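SmhA (Serratia marcescens, PDB 7A27) is one component of the tripartite alpha-pore-forming toxin Smh, captured here in its soluble form, and probably acts with its partners to perforate target membranes. Local coordinates at residues Ser10-Met15 with Trp305-Glu310; Asn85-Val90 with Lys341-Ser346; Met111-Ser116 with Thr314-Ile319; Ala128-Leu133 with Leu293-Met298. All coordinates share one frame; numbering follows the deposited sequence.

Contact 1: residues Ser10-Met15 with Trp305-Glu310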
loop_
_atom_site.group_PDB
_atom_site.type_symbol
_atom_site.label_atom_id
_atom_site.label_comp_id
_atom_site.label_asym_id
_atom_site.label_seq_id
_atom_site.Cartn_x
_atom_site.Cartn_y
_atom_site.Cartn_z
ATOM N N SER A 10 -13.103 21.637 7.763
ATOM C CA SER A 10 -12.542 20.337 8.214
ATOM C C SER A 10 -11.738 19.671 7.098
ATOM O O SER A 10 -11.847 20.049 5.918
ATOM C CB SER A 10 -13.640 19.400 8.666
ATOM O OG SER A 10 -14.257 18.742 7.560
ATOM N N PRO A 11 -10.911 18.668 7.466
ATOM C CA PRO A 11 -10.199 17.830 6.509
ATOM C C PRO A 11 -11.109 16.856 5.755
ATOM O O PRO A 11 -10.621 16.123 4.951
ATOM C CB PRO A 11 -9.256 16.949 7.340
ATOM C CG PRO A 11 -9.292 17.529 8.738
ATOM C CD PRO A 11 -10.557 18.347 8.847
ATOM N N GLN A 12 -12.393 16.825 6.096
ATOM C CA GLN A 12 -13.374 15.880 5.507
ATOM C C GLN A 12 -12.826 14.473 5.726
ATOM O O GLN A 12 -12.189 14.268 6.759
ATOM C CB GLN A 12 -13.663 16.317 4.066
ATOM C CG GLN A 12 -14.023 17.796 4.031
ATOM C CD GLN A 12 -14.950 18.205 2.930
ATOM O OE1 GLN A 12 -15.608 17.391 2.313
ATOM N NE2 GLN A 12 -15.009 19.502 2.706
ATOM N N THR A 13 -12.996 13.555 4.782
ATOM C CA THR A 13 -12.558 12.142 4.961
ATOM C C THR A 13 -11.087 11.965 4.569
ATOM O O THR A 13 -10.713 10.814 4.356
ATOM C CB THR A 13 -13.457 11.167 4.185
ATOM O OG1 THR A 13 -13.288 11.396 2.784
ATOM C CG2 THR A 13 -14.914 11.297 4.571
ATOM N N LEU A 14 -10.269 13.027 4.503
ATOM C CA LEU A 14 -8.822 12.913 4.166
ATOM C C LEU A 14 -8.089 11.991 5.148
ATOM O O LEU A 14 -7.249 11.202 4.676
ATOM C CB LEU A 14 -8.149 14.290 4.167
ATOM C CG LEU A 14 -8.354 15.158 2.924
ATOM C CD1 LEU A 14 -7.678 16.496 3.101
ATOM C CD2 LEU A 14 -7.800 14.493 1.669
ATOM N N MET A 15 -8.362 12.090 6.452
ATOM C CA MET A 15 -7.618 11.304 7.469
ATOM C C MET A 15 -7.812 9.818 7.173
ATOM O O MET A 15 -6.805 9.122 6.990
ATOM C CB MET A 15 -8.060 11.628 8.897
ATOM C CG MET A 15 -7.189 10.950 9.932
ATOM S SD MET A 15 -7.438 11.544 11.618
ATOM C CE MET A 15 -6.768 10.174 12.557
ATOM N N TRP A 305 -9.502 16.205 -2.085
ATOM C CA TRP A 305 -8.827 17.522 -1.972
ATOM C C TRP A 305 -9.743 18.582 -2.594
ATOM O O TRP A 305 -9.898 19.672 -2.003
ATOM C CB TRP A 305 -7.403 17.536 -2.561
ATOM C CG TRP A 305 -6.325 17.150 -1.588
ATOM C CD1 TRP A 305 -5.515 16.053 -1.617
ATOM C CD2 TRP A 305 -5.972 17.874 -0.399
ATOM N NE1 TRP A 305 -4.675 16.054 -0.536
ATOM C CE2 TRP A 305 -4.940 17.160 0.227
ATOM C CE3 TRP A 305 -6.438 19.051 0.197
ATOM C CZ2 TRP A 305 -4.373 17.592 1.418
ATOM C CZ3 TRP A 305 -5.869 19.477 1.367
ATOM C CH2 TRP A 305 -4.851 18.754 1.967
ATOM N N GLY A 306 -10.361 18.254 -3.725
ATOM C CA GLY A 306 -11.331 19.115 -4.429
ATOM C C GLY A 306 -12.491 19.498 -3.545
ATOM O O GLY A 306 -12.971 20.636 -3.697
ATOM N N LYS A 307 -12.927 18.597 -2.657
ATOM C CA LYS A 307 -14.019 18.869 -1.686
ATOM C C LYS A 307 -13.549 19.916 -0.670
ATOM O O LYS A 307 -14.379 20.767 -0.297
ATOM C CB LYS A 307 -14.495 17.593 -0.994
ATOM C CG LYS A 307 -15.400 16.708 -1.842
ATOM C CD LYS A 307 -16.133 15.630 -1.059
ATOM C CE LYS A 307 -17.379 15.153 -1.787
ATOM N NZ LYS A 307 -17.930 13.907 -1.207
ATOM N N VAL A 308 -12.283 19.855 -0.235
ATOM C CA VAL A 308 -11.687 20.852 0.706
ATOM C C VAL A 308 -11.614 22.197 -0.022
ATOM O O VAL A 308 -11.886 23.231 0.621
ATOM C CB VAL A 308 -10.300 20.419 1.213
ATOM C CG1 VAL A 308 -9.646 21.476 2.094
ATOM C CG2 VAL A 308 -10.393 19.112 1.965
ATOM N N ALA A 309 -11.264 22.184 -1.311
ATOM C CA ALA A 309 -11.148 23.400 -2.145
ATOM C C ALA A 309 -12.520 24.085 -2.230
ATOM O O ALA A 309 -12.582 25.291 -1.940
ATOM C CB ALA A 309 -10.598 23.058 -3.504
ATOM N N GLU A 310 -13.570 23.333 -2.574
ATOM C CA GLU A 310 -14.947 23.866 -2.736
ATOM C C GLU A 310 -15.442 24.382 -1.372
ATOM O O GLU A 310 -15.989 25.495 -1.321
ATOM C CB GLU A 310 -15.900 22.811 -3.308
ATOM C CG GLU A 310 -15.758 22.489 -4.788
ATOM C CD GLU A 310 -16.648 21.318 -5.235
ATOM O OE1 GLU A 310 -16.240 20.565 -6.186
ATOM O OE2 GLU A 310 -17.757 21.134 -4.633
#
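Leu14 sets its CD1 methyl over one face of the Trp305 indole, and this CH-pi contact is the heart of the apolar part. CD1 stands 3.7 Å from the centroid of the six-membered ring and only 7° off its normal. The same CD1 lies 3.9 Å from Val308 CG2, so one methyl meets two residues a helical turn apart on helix 301-321. Phe86 and Tyr122 also meet the Trp305 ring, Tyr122 edge-to-face.

The polar part involves Gln12, whose extended chain crosses that of Lys307 at about a right angle. OE1 of Gln12 sits 3.5 Å from Lys307 CB, while its NE2 comes to 3.3 Å from Lys307 O.

Hydrogen bonds inside the loop shape it. Gln12 N donates to Ser10 OG (3.0 Å) in an ST turn, with Asp8 as a further partner of that hydroxyl, and Leu14 N donates to Pro11 O (3.1 Å), closing a type II' turn.

These bonds set the shape of the turn, while Glu304 takes the Thr13 N-H and ties it to helix 301-321. The result is a partly buried contact whose inner part, Leu14 with Trp305 and Val308, is apolar, and whose outer margin carries the Gln12 amide beside exposed Lys307.

Contact 2: residues Asn85-Val90 with Lys341-Ser346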
loop_
_atom_site.group_PDB
_atom_site.type_symbol
_atom_site.label_atom_id
_atom_site.label_comp_id
_atom_site.label_asym_id
_atom_site.label_seq_id
_atom_site.Cartn_x
_atom_site.Cartn_y
_atom_site.Cartn_z
ATOM N N ASN A 85 1.597 20.129 5.579
ATOM C CA ASN A 85 1.778 21.533 5.147
ATOM C C ASN A 85 0.438 22.261 5.298
ATOM O O ASN A 85 0.417 23.349 5.892
ATOM C CB ASN A 85 2.342 21.618 3.722
ATOM C CG ASN A 85 3.832 21.351 3.617
ATOM O OD1 ASN A 85 4.451 20.819 4.531
ATOM N ND2 ASN A 85 4.430 21.772 2.509
ATOM N N PHE A 86 -0.649 21.661 4.815
ATOM C CA PHE A 86 -1.991 22.277 4.877
ATOM C C PHE A 86 -2.388 22.455 6.348
ATOM O O PHE A 86 -2.919 23.520 6.699
ATOM C CB PHE A 86 -3.028 21.462 4.109
ATOM C CG PHE A 86 -4.275 22.240 3.762
ATOM C CD1 PHE A 86 -5.279 22.423 4.691
ATOM C CD2 PHE A 86 -4.442 22.805 2.509
ATOM C CE1 PHE A 86 -6.420 23.150 4.383
ATOM C CE2 PHE A 86 -5.583 23.532 2.205
ATOM C CZ PHE A 86 -6.572 23.702 3.148
ATOM N N ALA A 87 -2.142 21.461 7.202
ATOM C CA ALA A 87 -2.464 21.564 8.640
ATOM C C ALA A 87 -1.761 22.785 9.218
ATOM O O ALA A 87 -2.437 23.586 9.919
ATOM C CB ALA A 87 -2.075 20.317 9.382
ATOM N N ALA A 88 -0.468 22.924 8.912
ATOM C CA ALA A 88 0.375 24.039 9.395
ATOM C C ALA A 88 -0.264 25.371 8.999
ATOM O O ALA A 88 -0.309 26.276 9.835
ATOM C CB ALA A 88 1.773 23.913 8.860
ATOM N N LEU A 89 -0.764 25.471 7.770
ATOM C CA LEU A 89 -1.403 26.709 7.251
ATOM C C LEU A 89 -2.690 27.008 8.039
ATOM O O LEU A 89 -2.935 28.188 8.337
ATOM C CB LEU A 89 -1.682 26.580 5.746
ATOM C CG LEU A 89 -0.458 26.481 4.832
ATOM C CD1 LEU A 89 -0.899 26.435 3.383
ATOM C CD2 LEU A 89 0.521 27.626 5.036
ATOM N N VAL A 90 -3.476 25.989 8.386
ATOM C CA VAL A 90 -4.738 26.183 9.154
ATOM C C VAL A 90 -4.397 26.747 10.547
ATOM O O VAL A 90 -5.092 27.687 10.989
ATOM C CB VAL A 90 -5.572 24.895 9.174
ATOM C CG1 VAL A 90 -6.813 25.052 10.037
ATOM C CG2 VAL A 90 -5.974 24.506 7.754
ATOM N N LYS A 341 -8.855 19.468 14.426
ATOM C CA LYS A 341 -9.125 18.360 13.468
ATOM C C LYS A 341 -7.902 18.171 12.565
ATOM O O LYS A 341 -7.511 17.012 12.357
ATOM C CB LYS A 341 -10.363 18.609 12.601
ATOM C CG LYS A 341 -11.686 18.598 13.348
ATOM C CD LYS A 341 -12.872 18.975 12.489
ATOM C CE LYS A 341 -14.143 19.187 13.285
ATOM N NZ LYS A 341 -15.232 19.737 12.438
ATOM N N TRP A 342 -7.316 19.266 12.063
ATOM C CA TRP A 342 -6.128 19.209 11.178
ATOM C C TRP A 342 -4.895 18.755 11.977
ATOM O O TRP A 342 -4.089 17.994 11.392
ATOM C CB TRP A 342 -5.912 20.533 10.449
ATOM C CG TRP A 342 -6.839 20.750 9.293
ATOM C CD1 TRP A 342 -8.009 21.457 9.282
ATOM C CD2 TRP A 342 -6.676 20.258 7.957
ATOM N NE1 TRP A 342 -8.581 21.430 8.040
ATOM C CE2 TRP A 342 -7.786 20.700 7.209
ATOM C CE3 TRP A 342 -5.710 19.476 7.323
ATOM C CZ2 TRP A 342 -7.952 20.386 5.864
ATOM C CZ3 TRP A 342 -5.874 19.165 5.992
ATOM C CH2 TRP A 342 -6.975 19.621 5.271
ATOM N N GLN A 343 -4.757 19.154 13.250
ATOM C CA GLN A 343 -3.608 18.725 14.096
ATOM C C GLN A 343 -3.656 17.211 14.301
ATOM O O GLN A 343 -2.586 16.576 14.200
ATOM C CB GLN A 343 -3.553 19.475 15.431
ATOM C CG GLN A 343 -2.952 20.859 15.252
ATOM C CD GLN A 343 -1.677 20.738 14.445
ATOM O OE1 GLN A 343 -0.799 19.957 14.812
ATOM N NE2 GLN A 343 -1.581 21.469 13.333
ATOM N N LEU A 344 -4.845 16.670 14.565
ATOM C CA LEU A 344 -5.038 15.226 14.802
ATOM C C LEU A 344 -4.619 14.493 13.519
ATOM O O LEU A 344 -3.859 13.493 13.606
ATOM C CB LEU A 344 -6.508 14.976 15.151
ATOM C CG LEU A 344 -6.790 13.767 16.047
ATOM C CD1 LEU A 344 -6.911 14.228 17.502
ATOM C CD2 LEU A 344 -8.046 12.993 15.591
ATOM N N PHE A 345 -5.076 15.007 12.371
ATOM C CA PHE A 345 -4.761 14.477 11.018
ATOM C C PHE A 345 -3.245 14.534 10.824
ATOM O O PHE A 345 -2.672 13.496 10.471
ATOM C CB PHE A 345 -5.556 15.228 9.942
ATOM C CG PHE A 345 -5.284 14.831 8.510
ATOM C CD1 PHE A 345 -4.921 13.537 8.166
ATOM C CD2 PHE A 345 -5.436 15.754 7.490
ATOM C CE1 PHE A 345 -4.684 13.194 6.845
ATOM C CE2 PHE A 345 -5.203 15.401 6.174
ATOM C CZ PHE A 345 -4.846 14.121 5.855
ATOM N N SER A 346 -2.618 15.679 11.112
ATOM C CA SER A 346 -1.149 15.861 10.995
ATOM C C SER A 346 -0.410 14.726 11.723
ATOM O O SER A 346 0.621 14.280 11.192
ATOM C CB SER A 346 -0.733 17.220 11.499
ATOM O OG SER A 346 0.671 17.350 11.650
#
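Trp342 carries Phe86 and Val90 on one face of its indole: Phe86 CD1 lies above the six-membered ring, Val90 CG2 above the five-membered one. On the opposite face sits Pro11 of the N-terminal loop, and the CE3 carbon of the indole lies in the plane of the Phe345 ring, at its edge. The helices involved, 48-96 and 325-358, belong to the long helical bundle of this toxin, consistent with the ClyA-like fold of alpha-pore-forming toxins.

Phe86 and Trp342 meet with ring planes tilted by 33° and centroids 4.6 Å apart, with Phe86 CD1 displaced toward the rim of the six-membered ring. Val90 makes a CH-pi contact, with CG2 4.0 Å from the centroid of the five-membered ring. CG of Trp342 stands anti to its carbonyl carbon (chi1 -77°), which lays the indole across the front of the neighbouring helix, where Phe86 and Val90, one turn apart, can share it. NE1 is satisfied elsewhere, by the backbone oxygen of Leu9.

The two segments run roughly antiparallel at 152°, with axes 9.0 Å apart at closest approach. Small Ala87 lets the backbones come close: its CA is 5.0 Å from Trp342 CA. Gln343 reaches over the margin, its NE2 bonded to Asn91. Beyond the indole, the Ala87 CB methyl packs against Ser346 CB at 4.0 Å.

Contact 3: residues Met111-Ser116 with Thr314-Ile319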
loop_
_atom_site.group_PDB
_atom_site.type_symbol
_atom_site.label_atom_id
_atom_site.label_comp_id
_atom_site.label_asym_id
_atom_site.label_seq_id
_atom_site.Cartn_x
_atom_site.Cartn_y
_atom_site.Cartn_z
ATOM N N MET A 111 -7.396 34.668 3.603
ATOM C CA MET A 111 -6.537 33.490 3.820
ATOM C C MET A 111 -7.294 32.195 3.534
ATOM O O MET A 111 -6.703 31.254 2.926
ATOM C CB MET A 111 -6.022 33.438 5.244
ATOM C CG MET A 111 -4.678 32.774 5.254
ATOM S SD MET A 111 -3.881 32.922 6.837
ATOM C CE MET A 111 -4.185 34.656 7.224
ATOM N N VAL A 112 -8.536 32.106 3.989
ATOM C CA VAL A 112 -9.363 30.906 3.688
ATOM C C VAL A 112 -9.432 30.765 2.159
ATOM O O VAL A 112 -9.175 29.650 1.666
ATOM C CB VAL A 112 -10.739 30.994 4.363
ATOM C CG1 VAL A 112 -11.715 29.953 3.840
ATOM C CG2 VAL A 112 -10.585 30.898 5.867
ATOM N N ALA A 113 -9.696 31.862 1.437
ATOM C CA ALA A 113 -9.733 31.903 -0.043
ATOM C C ALA A 113 -8.392 31.391 -0.590
ATOM O O ALA A 113 -8.421 30.608 -1.535
ATOM C CB ALA A 113 -10.046 33.289 -0.542
ATOM N N ALA A 114 -7.264 31.779 0.010
ATOM C CA ALA A 114 -5.908 31.342 -0.400
ATOM C C ALA A 114 -5.731 29.832 -0.181
ATOM O O ALA A 114 -5.130 29.182 -1.049
ATOM C CB ALA A 114 -4.854 32.126 0.333
ATOM N N LEU A 115 -6.207 29.284 0.937
ATOM C CA LEU A 115 -6.063 27.826 1.208
ATOM C C LEU A 115 -6.915 27.037 0.208
ATOM O O LEU A 115 -6.506 25.921 -0.146
ATOM C CB LEU A 115 -6.416 27.503 2.661
ATOM C CG LEU A 115 -5.557 28.207 3.717
ATOM C CD1 LEU A 115 -5.772 27.592 5.093
ATOM C CD2 LEU A 115 -4.073 28.144 3.363
ATOM N N SER A 116 -8.026 27.605 -0.265
ATOM C CA SER A 116 -8.865 27.003 -1.331
ATOM C C SER A 116 -7.967 26.711 -2.534
ATOM O O SER A 116 -8.007 25.586 -3.054
ATOM C CB SER A 116 -9.989 27.921 -1.704
ATOM O OG SER A 116 -10.750 27.410 -2.779
ATOM N N THR A 314 -16.452 28.466 -0.667
ATOM C CA THR A 314 -17.814 28.823 -0.190
ATOM C C THR A 314 -17.751 29.497 1.181
ATOM O O THR A 314 -18.560 30.415 1.403
ATOM C CB THR A 314 -18.781 27.638 -0.216
ATOM O OG1 THR A 314 -18.269 26.603 0.610
ATOM C CG2 THR A 314 -19.013 27.108 -1.613
ATOM N N ALA A 315 -16.831 29.066 2.044
ATOM C CA ALA A 315 -16.654 29.550 3.429
ATOM C C ALA A 315 -16.187 31.003 3.469
ATOM O O ALA A 315 -16.710 31.746 4.315
ATOM C CB ALA A 315 -15.662 28.681 4.148
ATOM N N ALA A 316 -15.249 31.377 2.595
ATOM C CA ALA A 316 -14.560 32.686 2.606
ATOM C C ALA A 316 -15.541 33.870 2.600
ATOM O O ALA A 316 -15.522 34.682 3.520
ATOM C CB ALA A 316 -13.573 32.744 1.469
ATOM N N PRO A 317 -16.427 34.049 1.588
ATOM C CA PRO A 317 -17.323 35.201 1.570
ATOM C C PRO A 317 -18.233 35.258 2.807
ATOM O O PRO A 317 -18.607 36.355 3.201
ATOM C CB PRO A 317 -18.145 35.030 0.285
ATOM C CG PRO A 317 -17.308 34.120 -0.578
ATOM C CD PRO A 317 -16.622 33.193 0.407
ATOM N N ILE A 318 -18.562 34.095 3.386
ATOM C CA ILE A 318 -19.418 33.976 4.600
ATOM C C ILE A 318 -18.638 34.509 5.810
ATOM O O ILE A 318 -19.249 35.279 6.615
ATOM C CB ILE A 318 -19.901 32.534 4.804
ATOM C CG1 ILE A 318 -20.772 32.062 3.634
ATOM C CG2 ILE A 318 -20.613 32.390 6.143
ATOM C CD1 ILE A 318 -21.199 30.593 3.710
ATOM N N ILE A 319 -17.350 34.153 5.935
ATOM C CA ILE A 319 -16.461 34.612 7.046
ATOM C C ILE A 319 -16.303 36.133 6.966
ATOM O O ILE A 319 -16.075 36.752 8.013
ATOM C CB ILE A 319 -15.089 33.916 6.991
ATOM C CG1 ILE A 319 -15.237 32.405 7.153
ATOM C CG2 ILE A 319 -14.156 34.520 8.028
ATOM C CD1 ILE A 319 -13.957 31.637 7.084
#
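Segments 111-116 and 314-319 run almost exactly antiparallel, at 175°, with their axes 8.3 Å apart and Ala113 CA 5.6 Å from Ala316 CA. Such a short separation goes with the residues at the crossing, alanines and a valine. This close antiparallel packing through alanines joins helices 104-155 and 301-321 in a long bundle, consistent with the ClyA-like fold. The second segment is kinked at Pro317, whose nitrogen has no hydrogen to give to the preceding turn.

Val112 does most of the touching, with both branches. Its CG1, anti to the backbone N (chi1 167°), enters beside the first turn of the partner, 4.1 Å from Ala316 CB and 4.2 Å from Ala315 CB. Its CG2 points the other way along the interface and meets Ile319 CD1 at 3.7 Å, the two side chains reaching toward each other tip to tip. Ile319 can do this because its chain is extended out to CD1 (chi2 179°). At the more open margin Ala316 CB points toward segment 111-116, 4.0 Å from Ala113 N, and the Ala113 methyl lies alongside, CB to CB 4.1 Å. The contact is wholly apolar, with no hydrogen bond passing between the segments.

Around it, helix 48-96 covers another side of segment 111-116, where Met111 touches Val93 and Leu96. On the partner, Ala315 and Ile319 lean on Ile7 of the N-terminal loop, and Ile319 also touches Tyr97, just past the end of helix 48-96.

Contact 4: residues Ala128-Leu133 with Leu293-Met298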
loop_
_atom_site.group_PDB
_atom_site.type_symbol
_atom_site.label_atom_id
_atom_site.label_comp_id
_atom_site.label_asym_id
_atom_site.label_seq_id
_atom_site.Cartn_x
_atom_site.Cartn_y
_atom_site.Cartn_z
ATOM N N ALA A 128 -1.908 13.688 -10.524
ATOM C CA ALA A 128 -0.651 13.353 -11.236
ATOM C C ALA A 128 -0.137 11.987 -10.778
ATOM O O ALA A 128 0.260 11.174 -11.635
ATOM C CB ALA A 128 0.387 14.430 -11.020
ATOM N N VAL A 129 -0.147 11.755 -9.472
ATOM C CA VAL A 129 0.323 10.477 -8.872
ATOM C C VAL A 129 -0.629 9.348 -9.277
ATOM O O VAL A 129 -0.135 8.260 -9.632
ATOM C CB VAL A 129 0.450 10.592 -7.345
ATOM C CG1 VAL A 129 0.642 9.235 -6.706
ATOM C CG2 VAL A 129 1.575 11.531 -6.941
ATOM N N HIS A 130 -1.944 9.569 -9.218
ATOM C CA HIS A 130 -2.943 8.530 -9.586
ATOM C C HIS A 130 -2.770 8.126 -11.048
ATOM O O HIS A 130 -2.878 6.931 -11.348
ATOM C CB HIS A 130 -4.377 8.994 -9.346
ATOM C CG HIS A 130 -5.370 7.954 -9.743
ATOM N ND1 HIS A 130 -6.043 7.978 -10.953
ATOM C CD2 HIS A 130 -5.743 6.813 -9.124
ATOM C CE1 HIS A 130 -6.834 6.934 -11.028
ATOM N NE2 HIS A 130 -6.669 6.197 -9.922
ATOM N N THR A 131 -2.527 9.089 -11.934
ATOM C CA THR A 131 -2.381 8.816 -13.377
ATOM C C THR A 131 -1.179 7.885 -13.587
ATOM O O THR A 131 -1.288 7.005 -14.468
ATOM C CB THR A 131 -2.339 10.111 -14.185
ATOM O OG1 THR A 131 -3.532 10.842 -13.890
ATOM C CG2 THR A 131 -2.248 9.853 -15.669
ATOM N N GLN A 132 -0.093 8.036 -12.815
ATOM C CA GLN A 132 1.099 7.151 -12.925
ATOM C C GLN A 132 0.729 5.740 -12.432
ATOM O O GLN A 132 1.112 4.765 -13.088
ATOM C CB GLN A 132 2.306 7.705 -12.167
ATOM C CG GLN A 132 3.144 8.688 -12.961
ATOM C CD GLN A 132 4.317 9.198 -12.152
ATOM O OE1 GLN A 132 4.682 8.647 -11.109
ATOM N NE2 GLN A 132 4.959 10.249 -12.653
ATOM N N LEU A 133 0.019 5.625 -11.312
ATOM C CA LEU A 133 -0.399 4.319 -10.746
ATOM C C LEU A 133 -1.301 3.590 -11.749
ATOM O O LEU A 133 -1.140 2.375 -11.927
ATOM C CB LEU A 133 -1.118 4.563 -9.413
ATOM C CG LEU A 133 -0.210 4.896 -8.235
ATOM C CD1 LEU A 133 -1.020 5.315 -7.029
ATOM C CD2 LEU A 133 0.645 3.692 -7.888
ATOM N N LEU A 293 -5.254 -2.381 -5.641
ATOM C CA LEU A 293 -6.001 -1.800 -4.495
ATOM C C LEU A 293 -5.395 -0.437 -4.158
ATOM O O LEU A 293 -6.161 0.468 -3.794
ATOM C CB LEU A 293 -5.982 -2.731 -3.281
ATOM C CG LEU A 293 -6.865 -3.973 -3.382
ATOM C CD1 LEU A 293 -6.885 -4.704 -2.045
ATOM C CD2 LEU A 293 -8.287 -3.635 -3.786
ATOM N N THR A 294 -4.076 -0.278 -4.316
ATOM C CA THR A 294 -3.382 1.006 -4.040
ATOM C C THR A 294 -3.938 2.022 -5.038
ATOM O O THR A 294 -4.454 3.026 -4.581
ATOM C CB THR A 294 -1.863 0.822 -4.025
ATOM O OG1 THR A 294 -1.559 -0.130 -3.002
ATOM C CG2 THR A 294 -1.107 2.103 -3.751
ATOM N N GLU A 295 -3.942 1.693 -6.334
ATOM C CA GLU A 295 -4.473 2.550 -7.421
ATOM C C GLU A 295 -5.915 2.950 -7.110
ATOM O O GLU A 295 -6.219 4.129 -7.295
ATOM C CB GLU A 295 -4.413 1.802 -8.751
ATOM C CG GLU A 295 -4.832 2.629 -9.962
ATOM C CD GLU A 295 -6.310 2.646 -10.318
ATOM O OE1 GLU A 295 -7.023 1.715 -9.940
ATOM O OE2 GLU A 295 -6.746 3.590 -10.998
ATOM N N GLN A 296 -6.759 2.014 -6.656
ATOM C CA GLN A 296 -8.211 2.243 -6.425
ATOM C C GLN A 296 -8.445 3.188 -5.237
ATOM O O GLN A 296 -9.338 4.046 -5.350
ATOM C CB GLN A 296 -8.966 0.926 -6.256
ATOM C CG GLN A 296 -9.297 0.254 -7.583
ATOM C CD GLN A 296 -9.749 -1.182 -7.452
ATOM O OE1 GLN A 296 -9.844 -1.739 -6.359
ATOM N NE2 GLN A 296 -10.015 -1.815 -8.583
ATOM N N ARG A 297 -7.702 3.052 -4.140
ATOM C CA ARG A 297 -7.873 3.941 -2.955
ATOM C C ARG A 297 -7.380 5.341 -3.309
ATOM O O ARG A 297 -7.978 6.302 -2.830
ATOM C CB ARG A 297 -7.110 3.436 -1.731
ATOM C CG ARG A 297 -7.504 2.037 -1.297
ATOM C CD ARG A 297 -8.948 1.871 -0.855
ATOM N NE ARG A 297 -9.284 0.441 -0.961
ATOM C CZ ARG A 297 -8.833 -0.527 -0.139
ATOM N NH1 ARG A 297 -8.002 -0.247 0.874
ATOM N NH2 ARG A 297 -9.223 -1.773 -0.360
ATOM N N MET A 298 -6.344 5.424 -4.144
ATOM C CA MET A 298 -5.701 6.681 -4.598
ATOM C C MET A 298 -6.624 7.411 -5.577
ATOM O O MET A 298 -6.532 8.642 -5.646
ATOM C CB MET A 298 -4.391 6.344 -5.298
ATOM C CG MET A 298 -3.535 7.544 -5.644
ATOM S SD MET A 298 -2.956 8.588 -4.311
ATOM C CE MET A 298 -2.645 7.286 -3.137
#
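Val129, the first residue of segment 128-133 to touch the partner, meets it lightly: its CG1 is 4.4 Å from Met298 SD, and it also touches Leu79 of helix 48-96.

His130 comes next and carries the polar part. Its CG is anti to the backbone N, which swings the imidazole across to the other helix. NE2 donates to Glu295 OE2 at 2.8 Å, but the bond is weak, bent to 118° at the hydrogen, and ring and carboxylate are turned 39° from each other. The CD2 carbon lies 3.3 Å from the backbone oxygen of Glu295, which sits in the ring plane at its edge. Glu295 reaches the ring by bending its chain at chi2, and its other oxygen, OE1, forms a salt bridge with Arg137. That arginine pins the carboxylate and would probably favour its ionised form in this buried place. Closer to the backbone, His130 CB packs on Met298 CG at 4.1 Å.

Helices 104-155 and 272-299, which these segments belong to, are neighbours in the long bundle, crossing here at -151° in a near-antiparallel sense with axes 9.4 Å apart.

Leu133 follows, one turn after His130. Its CD1 touches Met298 CG at 3.6 Å, and the two side chains cross at about a right angle; the bend of Met298 at chi2 sets SD on the Val129 side, and the CE methyl then turns away from Val129. Leu133 CB lies alongside the aliphatic part of Glu295, 4.2 Å from its CG.

Contacts 1, 2 and 3 form one continuous patch toward one end of the bundle, their centres 12 to 16 Å apart. Contacts 1 and 2 meet where Met15 CA lies 3.5 Å from Phe345 CE1. Contacts 1 and 3 share helix 301-321 and are joined by a probable hydrogen bond from Ser116 OG to Ala309 O, 2.9 Å. Between contacts 2 and 3, Leu89 CD1 packs on Leu115 CD2 at 3.6 Å. Contact 4 stands apart, its centre about 29 Å from that of contact 3 although both use helix 104-155; its nearest atoms are about 8 Å from contact 1. All four lie away from the calcium-binding residue Asn359, which holds no calcium in this chain.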